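Long-range contacts in histone-lysine N-methyltransferase, H3 lysine-9 specific SUVH6 (Arabidopsis thaliana, PDB 6A5K), which transfers methyl groups from S-adenosylmethionine to histone H3 at the H3K9 position and, through its SRA domain, probably recognises methylated DNA in plant gene silencing: residues I247-E252 against T271-K275; P459-N465 against V478-D484; K352-E356 against R368-I373; R22-Q26 against N317-V323. The protein carries 1 engineered substitution. One frame throughout, in Å; residues are numbered along the deposited sequence.

Interaction 1. Residues I247-E252 against T271-K275; sequences ISEGKE and TYTVK
The ring of Tyr272 lies against the turn at Ser248, and this is the tightly packed half of the contact. Ser248 CB sits over the centre of the ring face, 3.5 Å from its centroid, a CH-pi contact that a small residue permits; its OG is turned to Asp246 and also accepts the N-H of Glu252. With CG anti to the backbone N (chi1 -160°), the ring is carried to the 247-252 loop, where Ile247 CD1 touches CE2 at 4.0 Å. At the ring edge Tyr272 OH donates to Glu252 OE2 over 2.6 Å, on the anti lone pair, the carboxylate standing 76° from the ring plane; the same hydroxyl bonds Val449 N. Residues Ser248 to Lys251 form a type I' beta turn, whose backbone at Gly250 calls for glycine, and this pre-SET turn packs beside the short strand 271-272. A phenylalanine in place of Tyr272 would keep the CH-pi contact with Ser248 but would probably leave Glu252 OE2 and Val449 N without their hydroxyl partner. The solvent side is looser. There the extended Lys251 lays its NZ in the carbonyl plane of Tyr272 O, at 2.8 Å, while its CB meets Val274 CG1 at 3.8 Å, and a water bridges Glu249 OE1 to Tyr272 N.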
loop_
_atom_site.group_PDB
_atom_site.type_symbol
_atom_site.label_atom_id
_atom_site.label_comp_id
_atom_site.label_asym_id
_atom_site.label_seq_id
_atom_site.Cartn_x
_atom_site.Cartn_y
_atom_site.Cartn_z
ATOM N N ILE A 247 -0.909 14.358 -18.491
ATOM C CA ILE A 247 0.259 13.958 -19.275
ATOM C C ILE A 247 -0.079 12.893 -20.325
ATOM O O ILE A 247 0.715 12.633 -21.230
ATOM C CB ILE A 247 1.395 13.415 -18.384
ATOM C CG1 ILE A 247 0.947 12.146 -17.652
ATOM C CG2 ILE A 247 1.862 14.477 -17.390
ATOM C CD1 ILE A 247 2.090 11.342 -17.099
ATOM N N SER A 248 -1.245 12.269 -20.195
ATOM C CA SER A 248 -1.684 11.278 -21.173
ATOM C C SER A 248 -2.501 11.945 -22.275
ATOM O O SER A 248 -2.678 11.382 -23.356
ATOM C CB SER A 248 -2.508 10.180 -20.502
ATOM O OG SER A 248 -3.869 10.564 -20.415
ATOM N N GLU A 249 -3.003 13.142 -21.976
ATOM C CA GLU A 249 -3.784 13.943 -22.919
ATOM C C GLU A 249 -5.011 13.219 -23.470
ATOM O O GLU A 249 -5.273 13.256 -24.673
ATOM C CB GLU A 249 -2.898 14.413 -24.073
ATOM C CG GLU A 249 -1.932 15.523 -23.685
ATOM C CD GLU A 249 -0.871 15.771 -24.740
ATOM O OE1 GLU A 249 0.005 14.899 -24.923
ATOM O OE2 GLU A 249 -0.918 16.836 -25.389
ATOM N N GLY A 250 -5.760 12.569 -22.585
ATOM C CA GLY A 250 -7.036 11.983 -22.951
ATOM C C GLY A 250 -6.998 10.493 -23.221
ATOM O O GLY A 250 -8.044 9.860 -23.361
ATOM N N LYS A 251 -5.797 9.924 -23.290
ATOM C CA LYS A 251 -5.654 8.506 -23.605
ATOM C C LYS A 251 -6.022 7.626 -22.415
ATOM O O LYS A 251 -6.716 6.621 -22.572
ATOM C CB LYS A 251 -4.232 8.208 -24.079
ATOM C CG LYS A 251 -3.909 8.835 -25.429
ATOM C CD LYS A 251 -2.423 8.793 -25.728
ATOM C CE LYS A 251 -2.137 9.262 -27.144
ATOM N NZ LYS A 251 -0.687 9.542 -27.356
ATOM N N GLU A 252 -5.558 7.998 -21.226
ATOM C CA GLU A 252 -6.007 7.323 -20.018
ATOM C C GLU A 252 -7.447 7.720 -19.741
ATOM O O GLU A 252 -7.852 8.841 -20.042
ATOM C CB GLU A 252 -5.114 7.665 -18.819
ATOM C CG GLU A 252 -3.676 7.181 -18.935
ATOM C CD GLU A 252 -3.524 5.686 -18.704
ATOM O OE1 GLU A 252 -4.549 4.987 -18.533
ATOM O OE2 GLU A 252 -2.369 5.211 -18.693
ATOM N N THR A 271 6.056 10.241 -25.950
ATOM C CA THR A 271 4.724 9.940 -26.466
ATOM C C THR A 271 3.976 9.002 -25.522
ATOM O O THR A 271 4.400 7.867 -25.298
ATOM C CB THR A 271 4.795 9.307 -27.869
ATOM O OG1 THR A 271 5.538 10.166 -28.742
ATOM C CG2 THR A 271 3.398 9.090 -28.443
ATOM N N TYR A 272 2.862 9.471 -24.970
ATOM C CA TYR A 272 2.123 8.655 -24.019
ATOM C C TYR A 272 1.409 7.524 -24.741
ATOM O O TYR A 272 0.748 7.744 -25.750
ATOM C CB TYR A 272 1.108 9.487 -23.220
ATOM C CG TYR A 272 0.699 8.786 -21.941
ATOM C CD1 TYR A 272 -0.258 7.779 -21.951
ATOM C CD2 TYR A 272 1.299 9.106 -20.734
ATOM C CE1 TYR A 272 -0.616 7.113 -20.786
ATOM C CE2 TYR A 272 0.953 8.449 -19.564
ATOM C CZ TYR A 272 -0.006 7.458 -19.593
ATOM O OH TYR A 272 -0.340 6.811 -18.426
ATOM N N THR A 273 1.537 6.313 -24.210
ATOM C CA THR A 273 0.893 5.150 -24.808
ATOM C C THR A 273 0.245 4.268 -23.745
ATOM O O THR A 273 0.881 3.925 -22.748
ATOM C CB THR A 273 1.901 4.300 -25.604
ATOM O OG1 THR A 273 2.759 5.159 -26.369
ATOM C CG2 THR A 273 1.166 3.353 -26.534
ATOM N N VAL A 274 -1.013 3.895 -23.954
ATOM C CA VAL A 274 -1.689 2.984 -23.030
ATOM C C VAL A 274 -1.625 1.541 -23.540
ATOM O O VAL A 274 -2.088 0.616 -22.877
ATOM C CB VAL A 274 -3.170 3.370 -22.805
ATOM C CG1 VAL A 274 -3.296 4.846 -22.481
ATOM C CG2 VAL A 274 -3.999 3.028 -24.031
ATOM N N LYS A 275 -1.044 1.351 -24.718
ATOM C CA LYS A 275 -0.971 0.018 -25.306
ATOM C C LYS A 275 0.461 -0.436 -25.565
ATOM O O LYS A 275 1.300 0.334 -26.030
ATOM C CB LYS A 275 -1.776 -0.033 -26.611
ATOM C CG LYS A 275 -3.252 0.268 -26.426
ATOM C CD LYS A 275 -4.118 -0.913 -26.836
ATOM C CE LYS A 275 -4.891 -0.614 -28.113
ATOM N NZ LYS A 275 -6.166 -1.388 -28.186
HETATM O O HOH W 1 1.396 12.048 -25.778
#

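Interaction 2. Residues P459-N465 against V478-D484; sequences PNLYAQN and VMFFAQD
Ala463 CB touches both Phe480 CE1, 4.0 Å away, and Val478 CG1; a methyl is small enough for both larger side chains to approach it on this face. On the same face Leu461 spreads its two methyls, CD1 to Phe480 CB and CD2 to Ala482 CB, while beyond the pair Phe403 covers Ala463 and Val478, and Tyr494 meets the Phe480 ring. The other face is built from aromatic and long side chains. Phe481 CB stands over the Tyr462 ring, offset toward its rim, at 4.1 Å from the centroid, and the Phe481 ring takes Gln464 CB at CD1 (3.6 Å). Tyr462 holds CG between its backbone N and carbonyl carbon (chi1 58°), which brings the ring over the partner strand, with Gln483 CB at its edge, in plane.

Strands 461-467 and 477-482 form an antiparallel beta hairpin of the SET domain, with Tyr462-Phe481 and Gln464-Met479 as hydrogen-bonded pairs; Phe481 N, for example, gives its hydrogen to Tyr462 O at 3.0 Å. Polar groups collect toward the rim. The amide of Gln464 turns away to Lys326 O. A water joins Tyr462 OH to Ala482 O. At the open end of the hairpin Gln483 N bonds Asn460 O at 2.8 Å, and the extended Gln483 chain sends NE2 to Pro459 O over 2.9 Å, from 48° above that carbonyl plane. Asn460 directs its own amide to the backbone of Glu491 and Cys493, whereas Asp484 forms a salt bridge with Arg15 of helix 5-29.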
loop_
_atom_site.group_PDB
_atom_site.type_symbol
_atom_site.label_atom_id
_atom_site.label_comp_id
_atom_site.label_asym_id
_atom_site.label_seq_id
_atom_site.Cartn_x
_atom_site.Cartn_y
_atom_site.Cartn_z
ATOM N N PRO A 459 10.899 -0.444 -1.023
ATOM C CA PRO A 459 9.793 -0.076 -1.912
ATOM C C PRO A 459 8.401 -0.387 -1.354
ATOM O O PRO A 459 8.269 -1.271 -0.512
ATOM C CB PRO A 459 10.065 -0.927 -3.150
ATOM C CG PRO A 459 10.684 -2.177 -2.592
ATOM C CD PRO A 459 11.559 -1.693 -1.453
ATOM N N ASN A 460 7.380 0.320 -1.836
ATOM C CA ASN A 460 6.000 0.006 -1.452
ATOM C C ASN A 460 5.242 -0.694 -2.583
ATOM O O ASN A 460 4.078 -1.073 -2.419
ATOM C CB ASN A 460 5.244 1.268 -0.991
ATOM C CG ASN A 460 5.393 2.442 -1.953
ATOM O OD1 ASN A 460 5.747 2.264 -3.111
ATOM N ND2 ASN A 460 5.088 3.654 -1.472
ATOM N N LEU A 461 5.911 -0.877 -3.723
ATOM C CA LEU A 461 5.338 -1.627 -4.844
ATOM C C LEU A 461 6.224 -2.800 -5.228
ATOM O O LEU A 461 7.416 -2.805 -4.946
ATOM C CB LEU A 461 5.150 -0.745 -6.087
ATOM C CG LEU A 461 4.339 0.554 -6.067
ATOM C CD1 LEU A 461 4.151 1.075 -7.502
ATOM C CD2 LEU A 461 2.999 0.386 -5.371
ATOM N N TYR A 462 5.641 -3.794 -5.889
ATOM C CA TYR A 462 6.453 -4.793 -6.567
ATOM C C TYR A 462 5.878 -5.100 -7.937
ATOM O O TYR A 462 4.682 -4.880 -8.192
ATOM C CB TYR A 462 6.569 -6.091 -5.751
ATOM C CG TYR A 462 5.257 -6.763 -5.423
ATOM C CD1 TYR A 462 4.585 -6.465 -4.248
ATOM C CD2 TYR A 462 4.694 -7.716 -6.281
ATOM C CE1 TYR A 462 3.387 -7.080 -3.926
ATOM C CE2 TYR A 462 3.489 -8.336 -5.964
ATOM C CZ TYR A 462 2.841 -8.011 -4.782
ATOM O OH TYR A 462 1.648 -8.619 -4.429
ATOM N N ALA A 463 6.743 -5.626 -8.802
ATOM C CA ALA A 463 6.358 -6.039 -10.148
ATOM C C ALA A 463 5.843 -7.474 -10.135
ATOM O O ALA A 463 6.384 -8.341 -9.448
ATOM C CB ALA A 463 7.537 -5.902 -11.115
ATOM N N GLN A 464 4.787 -7.704 -10.902
ATOM C CA GLN A 464 4.107 -8.984 -10.957
ATOM C C GLN A 464 3.815 -9.323 -12.410
ATOM O O GLN A 464 3.145 -8.557 -13.113
ATOM C CB GLN A 464 2.809 -8.940 -10.152
ATOM C CG GLN A 464 1.962 -10.202 -10.239
ATOM C CD GLN A 464 2.705 -11.417 -9.709
ATOM O OE1 GLN A 464 3.103 -11.455 -8.541
ATOM N NE2 GLN A 464 2.909 -12.416 -10.571
ATOM N N ASN A 465 4.322 -10.465 -12.861
ATOM C CA ASN A 465 4.057 -10.927 -14.220
ATOM C C ASN A 465 2.628 -11.439 -14.341
ATOM O O ASN A 465 2.186 -12.244 -13.520
ATOM C CB ASN A 465 5.043 -12.026 -14.621
ATOM C CG ASN A 465 6.449 -11.497 -14.849
ATOM O OD1 ASN A 465 6.654 -10.297 -15.014
ATOM N ND2 ASN A 465 7.424 -12.396 -14.870
ATOM N N VAL A 478 3.869 -6.617 -17.294
ATOM C CA VAL A 478 4.483 -6.252 -16.018
ATOM C C VAL A 478 3.519 -5.345 -15.257
ATOM O O VAL A 478 3.297 -4.197 -15.640
ATOM C CB VAL A 478 5.852 -5.576 -16.231
ATOM C CG1 VAL A 478 6.406 -5.014 -14.921
ATOM C CG2 VAL A 478 6.830 -6.586 -16.851
HETATM N N MSE A 479 2.921 -5.882 -14.196
HETATM C CA MSE A 479 1.879 -5.178 -13.453
HETATM C C MSE A 479 2.364 -4.845 -12.051
HETATM O O MSE A 479 2.815 -5.734 -11.334
HETATM C CB MSE A 479 0.614 -6.038 -13.366
HETATM C CG MSE A 479 0.148 -6.595 -14.720
HETATM SE SE MSE A 479 -0.287 -5.142 -15.924
HETATM C CE MSE A 479 -1.671 -6.004 -17.007
ATOM N N PHE A 480 2.253 -3.585 -11.640
ATOM C CA PHE A 480 2.675 -3.223 -10.287
ATOM C C PHE A 480 1.555 -3.347 -9.257
ATOM O O PHE A 480 0.410 -2.964 -9.518
ATOM C CB PHE A 480 3.234 -1.804 -10.275
ATOM C CG PHE A 480 4.436 -1.639 -11.141
ATOM C CD1 PHE A 480 5.666 -2.118 -10.725
ATOM C CD2 PHE A 480 4.341 -1.019 -12.377
ATOM C CE1 PHE A 480 6.784 -1.974 -11.519
ATOM C CE2 PHE A 480 5.453 -0.882 -13.178
ATOM C CZ PHE A 480 6.675 -1.357 -12.747
ATOM N N PHE A 481 1.906 -3.881 -8.087
ATOM C CA PHE A 481 0.982 -4.038 -6.965
ATOM C C PHE A 481 1.548 -3.397 -5.692
ATOM O O PHE A 481 2.757 -3.424 -5.464
ATOM C CB PHE A 481 0.708 -5.521 -6.681
ATOM C CG PHE A 481 -0.190 -6.187 -7.686
ATOM C CD1 PHE A 481 0.334 -6.717 -8.861
ATOM C CD2 PHE A 481 -1.550 -6.303 -7.445
ATOM C CE1 PHE A 481 -0.489 -7.335 -9.787
ATOM C CE2 PHE A 481 -2.380 -6.927 -8.372
ATOM C CZ PHE A 481 -1.852 -7.443 -9.530
ATOM N N ALA A 482 0.671 -2.851 -4.854
ATOM C CA ALA A 482 1.083 -2.333 -3.544
ATOM C C ALA A 482 1.398 -3.458 -2.553
ATOM O O ALA A 482 0.646 -4.430 -2.451
ATOM C CB ALA A 482 -0.004 -1.421 -2.972
ATOM N N GLN A 483 2.498 -3.329 -1.812
ATOM C CA GLN A 483 2.788 -4.279 -0.735
ATOM C C GLN A 483 2.721 -3.632 0.658
ATOM O O GLN A 483 3.169 -4.213 1.645
ATOM C CB GLN A 483 4.154 -4.957 -0.952
ATOM C CG GLN A 483 5.377 -4.040 -0.992
ATOM C CD GLN A 483 6.678 -4.839 -1.018
ATOM O OE1 GLN A 483 6.669 -6.050 -1.251
ATOM N NE2 GLN A 483 7.796 -4.169 -0.765
ATOM N N ASP A 484 2.145 -2.432 0.719
ATOM C CA ASP A 484 1.750 -1.785 1.969
ATOM C C ASP A 484 0.359 -1.197 1.793
ATOM O O ASP A 484 -0.114 -1.049 0.670
ATOM C CB ASP A 484 2.692 -0.642 2.362
ATOM C CG ASP A 484 4.142 -1.059 2.434
ATOM O OD1 ASP A 484 4.980 -0.341 1.844
ATOM O OD2 ASP A 484 4.448 -2.066 3.105
HETATM O O HOH W 2 0.535 -7.371 -2.054
#

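Interaction 3. Residues K352-E356 against R368-I373; sequences KLPLE and RCLKSI
Glu356 and Arg368 lie side by side on neighbouring strands as a directly bonded pair, their chains slanting over one another so that the carboxylate and guanidinium planes stand 43° apart. Being paired, they share one face of the sheet, and with CG between the backbone N and the carbonyl carbon in both (chi1 81° and 64°) their extended chains converge, the CG atoms 3.8 Å apart. Glu356 OE2 then comes to the guanidinium edge and takes NE at 2.7 Å through its anti lone pair, with a weak bond from NH2 at 3.1 Å. Arg239 offers the same oxygen a second salt bridge, so one buried carboxylate oxygen serves two arginines, an environment likely to favour its charged form. A methionine in place of Arg368 would probably leave Glu356 with Arg239 as its remaining cationic mate and lose the cation-pi contact with Phe358.

Leu370 crosses the glutamate at about a right angle, CD2 lying 3.6 Å from OE1. On the other face Leu355 CD2 touches Cys369 CB; beyond the strand ends Leu353 CD1 packs on Ile373 CG1 at 3.8 Å. Pro354, rigid and without an N-H, sets its ring against Cys369 SG and crosswise to the aliphatic part of Lys371, while its carbonyl receives Leu370 N at 2.9 Å. The pairs Leu355-Cys369, not hydrogen-bonded, and Glu356-Arg368, hydrogen-bonded, belong to the antiparallel hairpin 355-359/365-369 at the start of the SET fold.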
loop_
_atom_site.group_PDB
_atom_site.type_symbol
_atom_site.label_atom_id
_atom_site.label_comp_id
_atom_site.label_asym_id
_atom_site.label_seq_id
_atom_site.Cartn_x
_atom_site.Cartn_y
_atom_site.Cartn_z
ATOM N N LYS A 352 -7.199 2.245 -11.986
ATOM C CA LYS A 352 -8.399 2.658 -11.263
ATOM C C LYS A 352 -8.088 3.785 -10.271
ATOM O O LYS A 352 -8.980 4.524 -9.855
ATOM C CB LYS A 352 -9.021 1.474 -10.518
ATOM C CG LYS A 352 -9.580 0.375 -11.410
ATOM C CD LYS A 352 -10.593 0.934 -12.391
ATOM C CE LYS A 352 -10.985 -0.109 -13.428
ATOM N NZ LYS A 352 -11.973 0.433 -14.402
ATOM N N LEU A 353 -6.820 3.907 -9.893
ATOM C CA LEU A 353 -6.399 4.897 -8.902
ATOM C C LEU A 353 -6.062 6.247 -9.531
ATOM O O LEU A 353 -5.607 6.307 -10.672
ATOM C CB LEU A 353 -5.186 4.377 -8.131
ATOM C CG LEU A 353 -5.411 3.103 -7.324
ATOM C CD1 LEU A 353 -4.063 2.508 -6.878
ATOM C CD2 LEU A 353 -6.292 3.422 -6.138
ATOM N N PRO A 354 -6.276 7.340 -8.778
ATOM C CA PRO A 354 -5.908 8.677 -9.262
ATOM C C PRO A 354 -4.407 8.943 -9.120
ATOM O O PRO A 354 -3.941 9.349 -8.055
ATOM C CB PRO A 354 -6.727 9.609 -8.364
ATOM C CG PRO A 354 -6.896 8.850 -7.094
ATOM C CD PRO A 354 -6.956 7.387 -7.472
ATOM N N LEU A 355 -3.659 8.706 -10.192
ATOM C CA LEU A 355 -2.213 8.902 -10.168
ATOM C C LEU A 355 -1.819 10.290 -10.651
ATOM O O LEU A 355 -2.550 10.936 -11.410
ATOM C CB LEU A 355 -1.511 7.846 -11.024
ATOM C CG LEU A 355 -1.827 6.385 -10.707
ATOM C CD1 LEU A 355 -1.058 5.462 -11.637
ATOM C CD2 LEU A 355 -1.510 6.070 -9.246
ATOM N N GLU A 356 -0.656 10.743 -10.196
ATOM C CA GLU A 356 -0.043 11.956 -10.725
ATOM C C GLU A 356 1.476 11.821 -10.668
ATOM O O GLU A 356 2.004 11.056 -9.853
ATOM C CB GLU A 356 -0.514 13.193 -9.951
ATOM C CG GLU A 356 0.200 13.445 -8.638
ATOM C CD GLU A 356 -0.312 14.692 -7.924
ATOM O OE1 GLU A 356 -1.280 15.315 -8.417
ATOM O OE2 GLU A 356 0.255 15.054 -6.871
ATOM N N ARG A 368 2.979 9.456 -7.581
ATOM C CA ARG A 368 2.224 9.262 -6.344
ATOM C C ARG A 368 0.728 9.197 -6.639
ATOM O O ARG A 368 0.293 9.450 -7.769
ATOM C CB ARG A 368 2.517 10.383 -5.330
ATOM C CG ARG A 368 2.075 11.775 -5.802
ATOM C CD ARG A 368 2.584 12.878 -4.861
ATOM N NE ARG A 368 2.298 14.214 -5.387
ATOM C CZ ARG A 368 2.931 15.313 -4.994
ATOM N NH1 ARG A 368 3.886 15.234 -4.073
ATOM N NH2 ARG A 368 2.613 16.489 -5.522
ATOM N N CYS A 369 -0.051 8.857 -5.618
ATOM C CA CYS A 369 -1.501 8.739 -5.750
ATOM C C CYS A 369 -2.212 9.762 -4.866
ATOM O O CYS A 369 -1.771 10.031 -3.751
ATOM C CB CYS A 369 -1.947 7.322 -5.389
ATOM S SG CYS A 369 -3.714 7.017 -5.582
ATOM N N LEU A 370 -3.307 10.333 -5.366
ATOM C CA LEU A 370 -4.033 11.359 -4.617
ATOM C C LEU A 370 -4.807 10.785 -3.434
ATOM O O LEU A 370 -5.210 11.521 -2.540
ATOM C CB LEU A 370 -4.990 12.126 -5.532
ATOM C CG LEU A 370 -4.368 13.093 -6.541
ATOM C CD1 LEU A 370 -5.453 13.824 -7.325
ATOM C CD2 LEU A 370 -3.461 14.088 -5.836
ATOM N N LYS A 371 -5.024 9.476 -3.419
ATOM C CA LYS A 371 -5.624 8.863 -2.237
ATOM C C LYS A 371 -4.806 7.686 -1.724
ATOM O O LYS A 371 -3.825 7.276 -2.346
ATOM C CB LYS A 371 -7.061 8.426 -2.527
ATOM C CG LYS A 371 -7.185 7.219 -3.423
ATOM C CD LYS A 371 -8.620 7.038 -3.906
ATOM C CE LYS A 371 -9.289 8.379 -4.185
ATOM N NZ LYS A 371 -10.699 8.224 -4.649
ATOM N N SER A 372 -5.207 7.157 -0.575
ATOM C CA SER A 372 -4.512 6.019 0.001
ATOM C C SER A 372 -4.729 4.781 -0.860
ATOM O O SER A 372 -5.733 4.666 -1.562
ATOM C CB SER A 372 -4.969 5.774 1.446
ATOM O OG SER A 372 -6.340 5.439 1.509
ATOM N N ILE A 373 -3.768 3.869 -0.818
ATOM C CA ILE A 373 -3.838 2.660 -1.627
ATOM C C ILE A 373 -3.861 1.417 -0.739
ATOM O O ILE A 373 -2.915 1.169 0.005
ATOM C CB ILE A 373 -2.651 2.576 -2.601
ATOM C CG1 ILE A 373 -2.676 3.757 -3.581
ATOM C CG2 ILE A 373 -2.682 1.252 -3.366
ATOM C CD1 ILE A 373 -1.398 3.887 -4.392
#

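Interaction 4. Residues R22-Q26 against N317-V323; sequences RKILQ and NFDGAIV
Arg22 reaches from helix 5-29 to the turn 317-320, and its guanidinium meets Asn317 and Asp319 at its edge and Ala321, just after the turn, with one face. Extended from CG to NE, the chain brings NH2 to Asp319 OD2 at 3.0 Å, in the guanidinium plane and on the syn lone pair, while NH1 adds weak bonds to both carboxylate oxygens. NH1 also gives a straighter bond to Asn317 OD1 (2.9 Å, 163°), arriving from above the amide plane. Ala321 CB lies over the centre of the guanidinium, 3.4 Å from CZ, where a methyl is small enough to let the flat group settle.

Asn317 suits its place by having an acceptor and a donor: beyond OD1, its ND2 makes a weak 3.3 Å bond to Arg22 O, and it also bonds Glu29. Val323 supplies the apolar flank. Its CG2 lies 3.8 Å from Gln26 NE2, which is bonded to Ile314 O, and its CG1 meets Lys23 CE at 4.1 Å.

Asp319 OD1 accepts from Ala321 N at 3.2 Å, closing an Asx turn that steadies the carboxylate facing Arg22. Together with the type I beta turn from Asn317 to Gly320, it shapes a pre-SET loop docked on the N-terminal helix.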
loop_
_atom_site.group_PDB
_atom_site.type_symbol
_atom_site.label_atom_id
_atom_site.label_comp_id
_atom_site.label_asym_id
_atom_site.label_seq_id
_atom_site.Cartn_x
_atom_site.Cartn_y
_atom_site.Cartn_z
ATOM N N ARG A 22 -5.093 -12.462 4.252
ATOM C CA ARG A 22 -5.627 -12.713 2.919
ATOM C C ARG A 22 -5.461 -14.172 2.501
ATOM O O ARG A 22 -6.202 -14.659 1.645
ATOM C CB ARG A 22 -4.976 -11.766 1.910
ATOM C CG ARG A 22 -5.423 -10.313 2.133
ATOM C CD ARG A 22 -5.233 -9.426 0.908
ATOM N NE ARG A 22 -5.957 -8.163 1.047
ATOM C CZ ARG A 22 -7.230 -7.986 0.707
ATOM N NH1 ARG A 22 -7.930 -8.995 0.203
ATOM N NH2 ARG A 22 -7.808 -6.802 0.869
ATOM N N LYS A 23 -4.517 -14.882 3.109
ATOM C CA LYS A 23 -4.417 -16.321 2.857
ATOM C C LYS A 23 -5.558 -17.073 3.557
ATOM O O LYS A 23 -6.138 -18.017 3.004
ATOM C CB LYS A 23 -3.057 -16.860 3.304
ATOM C CG LYS A 23 -2.917 -18.375 3.167
ATOM C CD LYS A 23 -2.984 -18.833 1.713
ATOM C CE LYS A 23 -1.903 -18.182 0.864
ATOM N NZ LYS A 23 -1.764 -18.851 -0.462
ATOM N N ILE A 24 -5.884 -16.653 4.776
ATOM C CA ILE A 24 -7.023 -17.237 5.480
ATOM C C ILE A 24 -8.308 -16.969 4.690
ATOM O O ILE A 24 -9.151 -17.864 4.502
ATOM C CB ILE A 24 -7.162 -16.681 6.910
ATOM C CG1 ILE A 24 -5.959 -17.085 7.761
ATOM C CG2 ILE A 24 -8.450 -17.177 7.564
ATOM C CD1 ILE A 24 -5.933 -16.417 9.126
ATOM N N LEU A 25 -8.440 -15.737 4.209
ATOM C CA LEU A 25 -9.608 -15.363 3.419
ATOM C C LEU A 25 -9.667 -16.162 2.121
ATOM O O LEU A 25 -10.738 -16.583 1.694
ATOM C CB LEU A 25 -9.600 -13.860 3.124
ATOM C CG LEU A 25 -10.806 -13.308 2.358
ATOM C CD1 LEU A 25 -12.079 -13.456 3.181
ATOM C CD2 LEU A 25 -10.579 -11.851 1.997
ATOM N N GLN A 26 -8.513 -16.374 1.497
ATOM C CA GLN A 26 -8.441 -17.153 0.267
ATOM C C GLN A 26 -8.932 -18.573 0.517
ATOM O O GLN A 26 -9.648 -19.151 -0.302
ATOM C CB GLN A 26 -7.008 -17.174 -0.284
ATOM C CG GLN A 26 -6.857 -17.878 -1.629
ATOM C CD GLN A 26 -5.399 -18.100 -2.004
ATOM O OE1 GLN A 26 -4.590 -18.501 -1.166
ATOM N NE2 GLN A 26 -5.055 -17.828 -3.262
ATOM N N ASN A 317 -8.122 -12.213 -3.942
ATOM C CA ASN A 317 -9.312 -12.332 -3.108
ATOM C C ASN A 317 -10.523 -11.800 -3.866
ATOM O O ASN A 317 -10.382 -11.165 -4.907
ATOM C CB ASN A 317 -9.143 -11.590 -1.777
ATOM C CG ASN A 317 -8.153 -12.274 -0.853
ATOM O OD1 ASN A 317 -7.163 -11.677 -0.437
ATOM N ND2 ASN A 317 -8.414 -13.539 -0.536
ATOM N N PHE A 318 -11.715 -12.035 -3.334
ATOM C CA PHE A 318 -12.932 -11.639 -4.037
ATOM C C PHE A 318 -13.074 -10.116 -4.136
ATOM O O PHE A 318 -13.867 -9.617 -4.936
ATOM C CB PHE A 318 -14.168 -12.234 -3.358
ATOM C CG PHE A 318 -14.339 -13.716 -3.582
ATOM C CD1 PHE A 318 -13.405 -14.439 -4.311
ATOM C CD2 PHE A 318 -15.442 -14.380 -3.070
ATOM C CE1 PHE A 318 -13.562 -15.799 -4.513
ATOM C CE2 PHE A 318 -15.610 -15.742 -3.272
ATOM C CZ PHE A 318 -14.666 -16.453 -3.997
ATOM N N ASP A 319 -12.303 -9.380 -3.336
ATOM C CA ASP A 319 -12.374 -7.922 -3.367
ATOM C C ASP A 319 -11.355 -7.305 -4.336
ATOM O O ASP A 319 -11.174 -6.087 -4.369
ATOM C CB ASP A 319 -12.198 -7.352 -1.946
ATOM C CG ASP A 319 -10.797 -7.583 -1.368
ATOM O OD1 ASP A 319 -9.959 -8.264 -1.990
ATOM O OD2 ASP A 319 -10.539 -7.078 -0.258
ATOM N N GLY A 320 -10.698 -8.147 -5.131
ATOM C CA GLY A 320 -9.803 -7.664 -6.169
ATOM C C GLY A 320 -8.338 -7.544 -5.784
ATOM O O GLY A 320 -7.478 -7.394 -6.644
ATOM N N ALA A 321 -8.044 -7.603 -4.491
ATOM C CA ALA A 321 -6.662 -7.527 -4.037
ATOM C C ALA A 321 -5.914 -8.830 -4.303
ATOM O O ALA A 321 -6.482 -9.916 -4.171
ATOM C CB ALA A 321 -6.615 -7.187 -2.547
ATOM N N ILE A 322 -4.640 -8.719 -4.672
ATOM C CA ILE A 322 -3.790 -9.891 -4.860
ATOM C C ILE A 322 -3.514 -10.526 -3.490
ATOM O O ILE A 322 -3.320 -9.824 -2.496
ATOM C CB ILE A 322 -2.462 -9.519 -5.582
ATOM C CG1 ILE A 322 -1.707 -10.760 -6.044
ATOM C CG2 ILE A 322 -1.561 -8.633 -4.708
ATOM C CD1 ILE A 322 -0.418 -10.411 -6.813
ATOM N N VAL A 323 -3.548 -11.852 -3.426
ATOM C CA VAL A 323 -3.306 -12.540 -2.160
ATOM C C VAL A 323 -1.830 -12.426 -1.782
ATOM O O VAL A 323 -1.481 -12.180 -0.624
ATOM C CB VAL A 323 -3.721 -14.025 -2.237
ATOM C CG1 VAL A 323 -3.355 -14.756 -0.951
ATOM C CG2 VAL A 323 -5.222 -14.150 -2.529
#

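In the fold
From the N terminus, helix 5-29 supplies the first side of interaction 4, whose loop closes some 290 residues later in the pre-SET region and spans the SRA domain. Interaction 1 opens and closes within that span, joining the turn after strand 242-244 to strand 271-272, with its centre about 31 Å from that of interaction 4. Interactions 3 and 2 follow in series, each closing a short hairpin loop in the SET region; none of the four cross. Three of them meet in space: Ile373 CG2 of interaction 3 packs on Ala482 CB of interaction 2 at 3.8 Å, and Ile322 of interaction 4 rests on Tyr462 and Phe481, linking the pre-SET loop to the SET sheet.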